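Local coordinates for protein capsid (Human calicivirus NLV/Boxer/2001/US, PDB 4RDL) that forms the protruding domain of a norovirus capsid and, as a dimer, binds histo-blood group antigen glycans such as the Lewis y tetrasaccharide, at residues Pro124-Thr129 / Val164-Val169; Gly82-Asn87 / Asn158-Phe163; Asn94-His97 / Ala103-Gly106; Asn26-Met31 / Pro108-Cys113. One frame throughout, in Å; residues are numbered along the deposited sequence.

Contacts 1 and 2 both lean on the antiparallel sheet containing strands 83-89 and 167-177, their centres about 14 Å apart, and they touch: Val164 CG2 packs on Tyr84 CE1 at 3.9 Å. Contact 3 is nested within the chain loop that contact 4 closes; segments 103-106 and 108-113 nearly follow on in sequence, and the two centres lie about 16 Å apart. Contact 4 sits deepest, about 5 Å from the centre of the chain, whereas contacts 1 and 2 each lie about 27 Å out. Contact 1 holds Thr129 of one glycan pocket; in contact 4, the Phe110 side chain is about 12 Å from a bound galactose. Contacts 1 and 4 both reach the second subunit.

Contact 1 (Pro124-Thr129 / Val164-Val169). With FUC (alpha-L-fucopyranose), chain D.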
loop_
_atom_site.group_PDB
_atom_site.type_symbol
_atom_site.label_atom_id
_atom_site.label_comp_id
_atom_site.label_asym_id
_atom_site.label_seq_id
_atom_site.Cartn_x
_atom_site.Cartn_y
_atom_site.Cartn_z
ATOM N N PRO A 124 8.942 -14.085 13.820
ATOM C CA PRO A 124 7.873 -14.375 14.786
ATOM C C PRO A 124 8.393 -14.712 16.188
ATOM O O PRO A 124 7.710 -14.407 17.168
ATOM C CB PRO A 124 7.153 -15.583 14.175
ATOM C CG PRO A 124 7.456 -15.524 12.739
ATOM C CD PRO A 124 8.786 -14.844 12.566
ATOM N N THR A 125 9.572 -15.319 16.298
ATOM C CA THR A 125 10.093 -15.663 17.620
ATOM C C THR A 125 10.507 -14.426 18.414
ATOM O O THR A 125 10.713 -14.498 19.631
ATOM C CB THR A 125 11.282 -16.640 17.535
ATOM O OG1 THR A 125 12.392 -16.001 16.888
ATOM C CG2 THR A 125 10.890 -17.878 16.757
ATOM N N GLU A 126 10.627 -13.295 17.721
ATOM C CA GLU A 126 10.978 -12.023 18.347
ATOM C C GLU A 126 9.732 -11.184 18.608
ATOM O O GLU A 126 9.825 -10.031 19.033
ATOM C CB GLU A 126 11.947 -11.237 17.459
ATOM C CG GLU A 126 13.298 -11.904 17.282
ATOM C CD GLU A 126 14.174 -11.794 18.509
ATOM O OE1 GLU A 126 13.935 -10.886 19.337
ATOM O OE2 GLU A 126 15.106 -12.616 18.641
ATOM N N LEU A 127 8.569 -11.773 18.353
ATOM C CA LEU A 127 7.303 -11.047 18.431
ATOM C C LEU A 127 6.303 -11.687 19.403
ATOM O O LEU A 127 5.086 -11.595 19.206
ATOM C CB LEU A 127 6.680 -10.913 17.030
ATOM C CG LEU A 127 7.476 -10.082 16.019
ATOM C CD1 LEU A 127 6.896 -10.190 14.605
ATOM C CD2 LEU A 127 7.577 -8.621 16.462
ATOM N N SER A 128 6.808 -12.325 20.460
ATOM C CA SER A 128 5.921 -12.909 21.461
ATOM C C SER A 128 5.638 -11.941 22.607
ATOM O O SER A 128 4.593 -12.018 23.254
ATOM C CB SER A 128 6.506 -14.207 22.018
ATOM O OG SER A 128 7.658 -13.946 22.791
ATOM N N THR A 129 6.574 -11.029 22.845
ATOM C CA THR A 129 6.489 -10.107 23.968
ATOM C C THR A 129 7.361 -8.887 23.706
ATOM O O THR A 129 8.342 -8.964 22.961
ATOM C CB THR A 129 6.949 -10.786 25.293
ATOM O OG1 THR A 129 6.766 -9.886 26.396
ATOM C CG2 THR A 129 8.427 -11.192 25.222
ATOM N N VAL A 164 20.911 -5.667 16.931
ATOM C CA VAL A 164 22.014 -6.284 16.208
ATOM C C VAL A 164 21.787 -7.789 16.134
ATOM O O VAL A 164 21.554 -8.446 17.150
ATOM C CB VAL A 164 23.381 -5.958 16.839
ATOM C CG1 VAL A 164 24.478 -6.782 16.188
ATOM C CG2 VAL A 164 23.672 -4.466 16.699
ATOM N N GLY A 165 21.833 -8.317 14.916
ATOM C CA GLY A 165 21.580 -9.724 14.674
ATOM C C GLY A 165 20.129 -10.044 14.372
ATOM O O GLY A 165 19.813 -11.182 14.034
ATOM N N LYS A 166 19.248 -9.049 14.487
ATOM C CA LYS A 166 17.817 -9.270 14.297
ATOM C C LYS A 166 17.352 -8.829 12.914
ATOM O O LYS A 166 17.840 -7.835 12.375
ATOM C CB LYS A 166 16.995 -8.502 15.336
ATOM C CG LYS A 166 17.443 -8.675 16.775
ATOM C CD LYS A 166 17.239 -10.076 17.267
ATOM C CE LYS A 166 17.437 -10.133 18.786
ATOM N NZ LYS A 166 17.512 -11.523 19.295
ATOM N N GLU A 167 16.398 -9.568 12.356
ATOM C CA GLU A 167 15.792 -9.189 11.087
ATOM C C GLU A 167 14.665 -8.198 11.321
ATOM O O GLU A 167 13.811 -8.392 12.189
ATOM C CB GLU A 167 15.256 -10.401 10.328
ATOM C CG GLU A 167 15.012 -10.093 8.858
ATOM C CD GLU A 167 14.339 -11.211 8.102
ATOM O OE1 GLU A 167 13.729 -12.089 8.741
ATOM O OE2 GLU A 167 14.412 -11.201 6.852
ATOM N N VAL A 168 14.685 -7.122 10.545
ATOM C CA VAL A 168 13.665 -6.081 10.666
ATOM C C VAL A 168 13.081 -5.725 9.308
ATOM O O VAL A 168 13.702 -5.958 8.271
ATOM C CB VAL A 168 14.232 -4.791 11.334
ATOM C CG1 VAL A 168 14.779 -5.089 12.735
ATOM C CG2 VAL A 168 15.302 -4.122 10.457
ATOM N N VAL A 169 11.872 -5.173 9.330
ATOM C CA VAL A 169 11.333 -4.475 8.172
ATOM C C VAL A 169 11.284 -2.988 8.492
ATOM O O VAL A 169 10.933 -2.585 9.615
ATOM C CB VAL A 169 9.953 -5.018 7.754
ATOM C CG1 VAL A 169 10.089 -6.412 7.172
ATOM C CG2 VAL A 169 8.989 -5.021 8.908
HETATM C C1 FUC D . 5.083 -6.868 27.765
HETATM C C2 FUC D . 4.176 -8.032 27.608
HETATM C C3 FUC D . 2.888 -7.646 27.013
HETATM C C4 FUC D . 3.100 -7.009 25.735
HETATM C C5 FUC D . 4.000 -5.870 25.897
HETATM C C6 FUC D . 4.305 -5.201 24.642
HETATM O O2 FUC D . 3.967 -8.592 28.898
HETATM O O3 FUC D . 2.110 -8.813 26.853
HETATM O O4 FUC D . 3.633 -7.952 24.847
HETATM O O5 FUC D . 5.276 -6.288 26.521
#
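A surface salt bridge ties the loop between strands 113-121 and 133-139 to the approach of strand 167-177 in the protruding domain: Lys166 NZ donates to Glu126 OE2 at 2.7 Å. The ammonium comes from above the carboxylate plane, 42° out of it, and the two side chains cross at about a right angle. Both chains bend at chi2 (-75° in Glu126, -66° in Lys166), which turns their ends toward one another although the nearest CA atoms, those of Glu126 and Lys166, are 8.4 Å apart. Lys166 CE also lies against the carboxylate, 3.4 Å from Glu126 OE2. The other oxygen, Glu126 OE1, takes a second salt bridge from Lys121, giving this carboxylate two cationic partners. Further along the same loop, Thr129 belongs to a glycan pocket, its OG1 lying 3.4 Å from C2 of a fucose that is also hydrogen-bonded to Asn177 of the second subunit. Leu127 makes backbone hydrogen bonds to that subunit as well. Flanked by two lysines, Glu126 would probably be stabilised as a carboxylate, and its bridges join a sugar-contacting loop to the end of strand 113-121 and to the residue just ahead of strand 167-177 through charge, with little buried surface.

Contact 2 (Gly82-Asn87 / Asn158-Phe163)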
loop_
_atom_site.group_PDB
_atom_site.type_symbol
_atom_site.label_atom_id
_atom_site.label_comp_id
_atom_site.label_asym_id
_atom_site.label_seq_id
_atom_site.Cartn_x
_atom_site.Cartn_y
_atom_site.Cartn_z
ATOM N N GLY A 82 32.789 -0.551 14.134
ATOM C CA GLY A 82 32.328 0.684 14.745
ATOM C C GLY A 82 31.129 1.346 14.085
ATOM O O GLY A 82 30.789 2.487 14.398
ATOM N N ASN A 83 30.477 0.632 13.175
ATOM C CA ASN A 83 29.349 1.195 12.446
ATOM C C ASN A 83 28.217 0.199 12.270
ATOM O O ASN A 83 28.440 -1.004 12.114
ATOM C CB ASN A 83 29.799 1.730 11.088
ATOM C CG ASN A 83 30.740 2.916 11.211
ATOM O OD1 ASN A 83 31.956 2.769 11.120
ATOM N ND2 ASN A 83 30.175 4.098 11.427
ATOM N N TYR A 84 26.995 0.713 12.301
ATOM C CA TYR A 84 25.815 -0.120 12.137
ATOM C C TYR A 84 25.360 -0.128 10.684
ATOM O O TYR A 84 25.683 0.769 9.910
ATOM C CB TYR A 84 24.684 0.376 13.039
ATOM C CG TYR A 84 25.029 0.347 14.514
ATOM C CD1 TYR A 84 24.638 -0.712 15.319
ATOM C CD2 TYR A 84 25.744 1.383 15.097
ATOM C CE1 TYR A 84 24.951 -0.738 16.663
ATOM C CE2 TYR A 84 26.065 1.366 16.440
ATOM C CZ TYR A 84 25.669 0.299 17.217
ATOM O OH TYR A 84 25.986 0.274 18.557
ATOM N N GLY A 85 24.602 -1.150 10.320
ATOM C CA GLY A 85 24.080 -1.245 8.975
ATOM C C GLY A 85 22.993 -2.285 8.872
ATOM O O GLY A 85 22.629 -2.941 9.861
ATOM N N VAL A 86 22.469 -2.440 7.661
ATOM C CA VAL A 86 21.533 -3.514 7.364
ATOM C C VAL A 86 22.036 -4.331 6.175
ATOM O O VAL A 86 22.434 -3.761 5.145
ATOM C CB VAL A 86 20.107 -2.971 7.066
ATOM C CG1 VAL A 86 19.206 -4.087 6.559
ATOM C CG2 VAL A 86 19.515 -2.323 8.308
ATOM N N ASN A 87 22.040 -5.658 6.340
ATOM C CA ASN A 87 22.196 -6.585 5.227
ATOM C C ASN A 87 20.831 -6.817 4.614
ATOM O O ASN A 87 19.960 -7.421 5.244
ATOM C CB ASN A 87 22.782 -7.921 5.708
ATOM C CG ASN A 87 24.225 -7.801 6.133
ATOM O OD1 ASN A 87 25.050 -7.264 5.403
ATOM N ND2 ASN A 87 24.533 -8.284 7.342
ATOM N N ASN A 158 22.220 5.400 19.194
ATOM C CA ASN A 158 22.396 4.842 20.535
ATOM C C ASN A 158 21.267 3.906 20.966
ATOM O O ASN A 158 21.174 3.526 22.133
ATOM C CB ASN A 158 22.584 5.954 21.570
ATOM C CG ASN A 158 23.867 6.736 21.360
ATOM O OD1 ASN A 158 24.875 6.193 20.909
ATOM N ND2 ASN A 158 23.836 8.022 21.691
ATOM N N GLU A 159 20.416 3.526 20.022
ATOM C CA GLU A 159 19.309 2.632 20.338
ATOM C C GLU A 159 19.192 1.491 19.330
ATOM O O GLU A 159 18.096 0.990 19.061
ATOM C CB GLU A 159 18.009 3.429 20.454
ATOM C CG GLU A 159 18.070 4.433 21.606
ATOM C CD GLU A 159 16.885 5.370 21.668
ATOM O OE1 GLU A 159 15.966 5.230 20.841
ATOM O OE2 GLU A 159 16.877 6.256 22.550
ATOM N N LEU A 160 20.334 1.078 18.785
ATOM C CA LEU A 160 20.367 0.009 17.786
ATOM C C LEU A 160 20.892 -1.311 18.336
ATOM O O LEU A 160 20.692 -2.360 17.728
ATOM C CB LEU A 160 21.210 0.422 16.574
ATOM C CG LEU A 160 20.718 1.622 15.763
ATOM C CD1 LEU A 160 21.684 1.957 14.643
ATOM C CD2 LEU A 160 19.331 1.349 15.209
ATOM N N ASP A 161 21.567 -1.268 19.482
ATOM C CA ASP A 161 22.244 -2.455 19.994
ATOM C C ASP A 161 21.329 -3.658 20.179
ATOM O O ASP A 161 21.718 -4.791 19.872
ATOM C CB ASP A 161 22.980 -2.150 21.299
ATOM C CG ASP A 161 24.280 -1.415 21.067
ATOM O OD1 ASP A 161 24.907 -1.644 20.009
ATOM O OD2 ASP A 161 24.673 -0.610 21.933
ATOM N N GLN A 162 20.122 -3.421 20.683
ATOM C CA GLN A 162 19.217 -4.525 20.978
ATOM C C GLN A 162 18.780 -5.221 19.699
ATOM O O GLN A 162 18.238 -6.329 19.743
ATOM C CB GLN A 162 17.988 -4.052 21.761
ATOM C CG GLN A 162 17.025 -3.184 20.965
ATOM C CD GLN A 162 15.608 -3.230 21.524
ATOM O OE1 GLN A 162 15.037 -4.307 21.714
ATOM N NE2 GLN A 162 15.040 -2.063 21.795
ATOM N N PHE A 163 19.014 -4.568 18.561
ATOM C CA PHE A 163 18.570 -5.105 17.275
ATOM C C PHE A 163 19.675 -5.758 16.459
ATOM O O PHE A 163 19.412 -6.344 15.408
ATOM C CB PHE A 163 17.890 -4.011 16.443
ATOM C CG PHE A 163 16.678 -3.429 17.100
ATOM C CD1 PHE A 163 15.516 -4.177 17.212
ATOM C CD2 PHE A 163 16.700 -2.144 17.614
ATOM C CE1 PHE A 163 14.390 -3.661 17.821
ATOM C CE2 PHE A 163 15.574 -1.612 18.227
ATOM C CZ PHE A 163 14.421 -2.369 18.332
HETATM O O HOH W 1 26.444 3.272 20.134
#
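Tyr84 OH donates a short hydrogen bond of 2.6 Å to Asp161 OD1, joining strand 83-89 of the antiparallel sheet that contains strands 72-80 and 167-177 to the loop that leads from strand 151-154 into strand 167-177. Asp161 begins a 3-10 turn, residues 161-163, in which Phe163 N bonds back to Leu160 O. The phenol oxygen reaches the acceptor from above the carboxylate plane, 36° out of it, while OD1 itself lies at the ring edge, in the plane of the tyrosine; ring and carboxylate planes stand 47° apart. A water adds a weak bridge, donating to both Tyr84 OH and Asn158 OD1.

Beneath this polar end, Leu160 covers one face of the ring. Its CB lies over the CD1-CE1 side of the ring, 3.8 Å from Tyr84 CD1, and its CD1 methyl makes an off-centre CH-pi contact, 4.2 Å from the ring centroid and 30° off the normal. Leu160 has CG anti to its carbonyl carbon and an extended chi2, a shape that sends CD1 back toward the root of the tyrosine. The ring also packs on Leu154 of the adjoining strand. Phe163, at the end of the turn, meets Phe119 edge-to-face. On the inner half of the tyrosine, the Leu160 CD1 methyl sits 3.7 Å from Tyr84 CG and 3.8 Å from Tyr84 CB.

Contact 3 (Asn94-His97 / Ala103-Gly106)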
loop_
_atom_site.group_PDB
_atom_site.type_symbol
_atom_site.label_atom_id
_atom_site.label_comp_id
_atom_site.label_asym_id
_atom_site.label_seq_id
_atom_site.Cartn_x
_atom_site.Cartn_y
_atom_site.Cartn_z
ATOM N N ASN A 94 12.998 -13.433 1.399
ATOM C CA ASN A 94 13.856 -14.136 0.462
ATOM C C ASN A 94 15.049 -13.266 0.074
ATOM O O ASN A 94 15.007 -12.046 0.214
ATOM C CB ASN A 94 13.058 -14.588 -0.757
ATOM C CG ASN A 94 12.170 -15.775 -0.447
ATOM O OD1 ASN A 94 12.640 -16.794 0.065
ATOM N ND2 ASN A 94 10.880 -15.647 -0.736
ATOM N N PRO A 95 16.130 -13.893 -0.387
ATOM C CA PRO A 95 17.373 -13.144 -0.576
ATOM C C PRO A 95 17.299 -12.133 -1.703
ATOM O O PRO A 95 16.638 -12.363 -2.723
ATOM C CB PRO A 95 18.397 -14.232 -0.915
ATOM C CG PRO A 95 17.601 -15.419 -1.323
ATOM C CD PRO A 95 16.315 -15.343 -0.575
ATOM N N TYR A 96 17.981 -11.011 -1.504
ATOM C CA TYR A 96 18.176 -10.048 -2.566
ATOM C C TYR A 96 19.332 -10.557 -3.400
ATOM O O TYR A 96 20.410 -10.857 -2.874
ATOM C CB TYR A 96 18.505 -8.665 -2.003
ATOM C CG TYR A 96 19.058 -7.720 -3.046
ATOM C CD1 TYR A 96 18.319 -7.393 -4.179
ATOM C CD2 TYR A 96 20.321 -7.158 -2.902
ATOM C CE1 TYR A 96 18.824 -6.532 -5.141
ATOM C CE2 TYR A 96 20.830 -6.288 -3.852
ATOM C CZ TYR A 96 20.077 -5.984 -4.972
ATOM O OH TYR A 96 20.581 -5.134 -5.925
ATOM N N HIS A 97 19.098 -10.681 -4.698
ATOM C CA HIS A 97 20.140 -11.112 -5.604
ATOM C C HIS A 97 20.992 -9.910 -5.950
ATOM O O HIS A 97 20.688 -9.160 -6.878
ATOM C CB HIS A 97 19.535 -11.764 -6.846
ATOM C CG HIS A 97 18.839 -13.058 -6.560
ATOM N ND1 HIS A 97 17.908 -13.610 -7.412
ATOM C CD2 HIS A 97 18.940 -13.909 -5.511
ATOM C CE1 HIS A 97 17.465 -14.745 -6.901
ATOM N NE2 HIS A 97 18.074 -14.949 -5.747
ATOM N N ALA A 103 18.345 -2.537 -6.475
ATOM C CA ALA A 103 18.238 -2.731 -5.040
ATOM C C ALA A 103 17.046 -3.647 -4.850
ATOM O O ALA A 103 16.357 -3.967 -5.823
ATOM C CB ALA A 103 18.002 -1.381 -4.335
ATOM N N PRO A 104 16.795 -4.099 -3.613
ATOM C CA PRO A 104 15.594 -4.918 -3.418
ATOM C C PRO A 104 14.334 -4.200 -3.910
ATOM O O PRO A 104 14.259 -2.963 -3.876
ATOM C CB PRO A 104 15.545 -5.093 -1.901
ATOM C CG PRO A 104 16.985 -4.998 -1.474
ATOM C CD PRO A 104 17.581 -3.950 -2.373
ATOM N N LEU A 105 13.341 -4.962 -4.357
ATOM C CA LEU A 105 12.120 -4.346 -4.861
ATOM C C LEU A 105 11.453 -3.485 -3.789
ATOM O O LEU A 105 11.418 -3.857 -2.610
ATOM C CB LEU A 105 11.150 -5.402 -5.387
ATOM C CG LEU A 105 11.741 -6.309 -6.466
ATOM C CD1 LEU A 105 10.667 -7.245 -7.017
ATOM C CD2 LEU A 105 12.347 -5.472 -7.592
ATOM N N GLY A 106 10.937 -2.325 -4.197
ATOM C CA GLY A 106 10.275 -1.402 -3.281
ATOM C C GLY A 106 11.211 -0.423 -2.578
ATOM O O GLY A 106 10.760 0.542 -1.970
#
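Pro104 lies on one face of the Tyr96 ring, with its CD over the ring centre: 3.9 Å from the centroid and 7° off the normal, a CH-pi contact. The two side chains cross at about a right angle. Pro104 CG reaches inward to the root of the tyrosine, 3.8 Å from Tyr96 CG, while the proline nitrogen sits over the same face, 3.5 Å from Tyr96 CE1. The proline therefore presents its CD-CG edge and its backbone nitrogen to the aromatic surface. Tyr96 turns its ring to this position with CG opposite the backbone nitrogen across the CA-CB bond, chi1 165°.

Both segments belong to one long irregular connection between strands 83-89 and 113-121, and only five residues separate them, so the CH-pi contact closes a short loop within it. The closest approach is made by backbone: Ala103 C comes obliquely to 3.4 Å from Tyr96 CE1, and Ala103 CA lies 3.7 Å from Tyr96 CZ. The methyl of Ala103 points away from segment 94-97 and packs on Tyr191.

No hydrogen bond crosses between the segments. Tyr96 OH is 3.5 Å from Ala103 N, but the angle is poor; the hydroxyl is instead hydrogen-bonded to the carbonyl oxygen of Ser101, inside the loop, and weakly to His148 ND1. Glu90 flanks both Tyr96 and Pro104, and its OE1 receives the backbone N-H of Leu105.

Contact 4 (Asn26-Met31 / Pro108-Cys113); sequences NSRVPM and PDFGNC
Charge and hydrogen bonding between Arg28 and Asp109 carry this buried contact, which joins the loop ahead of strand 35-38 to the loop leading into strand 113-121. Arg28 NE donates to Asp109 OD1 at 2.8 Å with an N-H...O angle of 165°, meeting the oxygen on its syn side, somewhat out of the carboxylate plane. Arg28 NH2 bonds the backbone carbonyl Asp109 O at 3.2 Å, from above the carbonyl plane, and adds a weak bond to OD1. The guanidinium thus grips the aspartate side-on, its plane 70° from that of the carboxylate; the bend at chi3 (75°) swings it across the acid. A water also bridges the segments, donating to Arg28 O and accepting from Asp109 N.

Aromatic and apolar contacts lie beside the bridge. Phe110 CE1 sits over one face of the guanidinium, offset toward its rim, and Arg28 NH2 comes within 3.4 Å of Phe110 CD1. Val29 CG1 touches the far end of the same ring, 3.8 Å from Phe110 CZ.

Within segment 26-31, an Asx turn sets the arginine's backbone: Asn26 OD1 accepts from Arg28 N at 2.9 Å, in the carbonyl plane and on a lone pair.

Outside partners complete the network. Arg28 NH1 donates to the carbonyl oxygens of Leu185 and Pro230, Phe48 makes a cation-pi contact with Arg28, and Asp109 OD2 accepts from the backbone nitrogens of Gln49 and Asn50. With both charged groups buried yet supplied with several partners, the pair is probably held ionised, and its bonds join several chain segments near the chain's centre.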
loop_
_atom_site.group_PDB
_atom_site.type_symbol
_atom_site.label_atom_id
_atom_site.label_comp_id
_atom_site.label_asym_id
_atom_site.label_seq_id
_atom_site.Cartn_x
_atom_site.Cartn_y
_atom_site.Cartn_z
ATOM N N ASN A 26 0.389 6.951 -4.974
ATOM C CA ASN A 26 1.687 7.307 -5.517
ATOM C C ASN A 26 2.504 6.013 -5.652
ATOM O O ASN A 26 2.301 5.060 -4.891
ATOM C CB ASN A 26 2.363 8.288 -4.540
ATOM C CG ASN A 26 3.457 9.127 -5.178
ATOM O OD1 ASN A 26 4.561 8.650 -5.449
ATOM N ND2 ASN A 26 3.164 10.412 -5.377
ATOM N N SER A 27 3.432 5.967 -6.601
ATOM C CA SER A 27 4.297 4.790 -6.740
ATOM C C SER A 27 5.653 4.919 -6.044
ATOM O O SER A 27 6.421 3.948 -6.001
ATOM C CB SER A 27 4.492 4.438 -8.217
ATOM O OG SER A 27 4.905 5.587 -8.942
ATOM N N ARG A 28 5.942 6.092 -5.479
ATOM C CA ARG A 28 7.214 6.318 -4.776
ATOM C C ARG A 28 7.072 6.420 -3.256
ATOM O O ARG A 28 8.047 6.235 -2.526
ATOM C CB ARG A 28 7.897 7.574 -5.311
ATOM C CG ARG A 28 8.331 7.443 -6.756
ATOM C CD ARG A 28 8.999 8.718 -7.237
ATOM N NE ARG A 28 10.346 8.871 -6.707
ATOM C CZ ARG A 28 10.986 10.033 -6.619
ATOM N NH1 ARG A 28 10.372 11.162 -6.979
ATOM N NH2 ARG A 28 12.234 10.067 -6.167
ATOM N N VAL A 29 5.870 6.754 -2.785
ATOM C CA VAL A 29 5.515 6.658 -1.367
ATOM C C VAL A 29 4.104 6.087 -1.302
ATOM O O VAL A 29 3.329 6.254 -2.246
ATOM C CB VAL A 29 5.543 8.031 -0.652
ATOM C CG1 VAL A 29 6.977 8.535 -0.499
ATOM C CG2 VAL A 29 4.691 9.043 -1.403
ATOM N N PRO A 30 3.767 5.375 -0.217
ATOM C CA PRO A 30 2.409 4.833 -0.096
ATOM C C PRO A 30 1.451 5.903 0.430
ATOM O O PRO A 30 1.159 5.977 1.628
ATOM C CB PRO A 30 2.589 3.678 0.892
ATOM C CG PRO A 30 3.704 4.147 1.768
ATOM C CD PRO A 30 4.657 4.885 0.856
ATOM N N MET A 31 0.987 6.746 -0.490
ATOM C CA MET A 31 0.099 7.858 -0.182
ATOM C C MET A 31 -0.848 8.024 -1.342
ATOM O O MET A 31 -0.450 7.868 -2.495
ATOM C CB MET A 31 0.878 9.170 -0.045
ATOM C CG MET A 31 1.878 9.234 1.075
ATOM S SD MET A 31 1.116 9.108 2.695
ATOM C CE MET A 31 -0.189 10.301 2.600
ATOM N N PRO A 108 13.334 2.540 -1.286
ATOM C CA PRO A 108 13.136 3.971 -1.565
ATOM C C PRO A 108 14.041 4.474 -2.692
ATOM O O PRO A 108 15.236 4.145 -2.725
ATOM C CB PRO A 108 13.532 4.641 -0.243
ATOM C CG PRO A 108 13.234 3.619 0.791
ATOM C CD PRO A 108 13.612 2.295 0.143
ATOM N N ASP A 109 13.486 5.275 -3.604
ATOM C CA ASP A 109 14.291 5.834 -4.695
ATOM C C ASP A 109 14.559 7.332 -4.529
ATOM O O ASP A 109 14.700 8.070 -5.504
ATOM C CB ASP A 109 13.719 5.482 -6.081
ATOM C CG ASP A 109 12.416 6.199 -6.399
ATOM O OD1 ASP A 109 11.849 6.868 -5.512
ATOM O OD2 ASP A 109 11.948 6.076 -7.560
ATOM N N PHE A 110 14.664 7.761 -3.279
ATOM C CA PHE A 110 15.066 9.122 -2.953
ATOM C C PHE A 110 16.565 9.151 -2.703
ATOM O O PHE A 110 17.068 8.474 -1.797
ATOM C CB PHE A 110 14.283 9.638 -1.745
ATOM C CG PHE A 110 12.800 9.644 -1.972
ATOM C CD1 PHE A 110 12.222 10.600 -2.788
ATOM C CD2 PHE A 110 11.993 8.662 -1.424
ATOM C CE1 PHE A 110 10.856 10.588 -3.032
ATOM C CE2 PHE A 110 10.627 8.640 -1.668
ATOM C CZ PHE A 110 10.060 9.604 -2.474
ATOM N N GLY A 111 17.273 9.924 -3.523
ATOM C CA GLY A 111 18.720 9.948 -3.497
ATOM C C GLY A 111 19.312 11.186 -2.855
ATOM O O GLY A 111 18.699 12.256 -2.874
ATOM N N ASN A 112 20.509 11.023 -2.296
ATOM C CA ASN A 112 21.274 12.122 -1.715
ATOM C C ASN A 112 20.561 12.836 -0.580
ATOM O O ASN A 112 20.669 14.052 -0.447
ATOM C CB ASN A 112 21.698 13.146 -2.777
ATOM C CG ASN A 112 22.937 13.915 -2.360
ATOM O OD1 ASN A 112 23.895 13.327 -1.863
ATOM N ND2 ASN A 112 22.922 15.230 -2.544
ATOM N N CYS A 113 19.850 12.072 0.245
ATOM C CA CYS A 113 19.083 12.657 1.332
ATOM C C CYS A 113 19.029 11.736 2.543
ATOM O O CYS A 113 19.574 10.629 2.520
ATOM C CB CYS A 113 17.675 13.024 0.854
ATOM S SG CYS A 113 16.757 11.616 0.161
HETATM O O HOH W 2 10.444 5.404 -3.671
#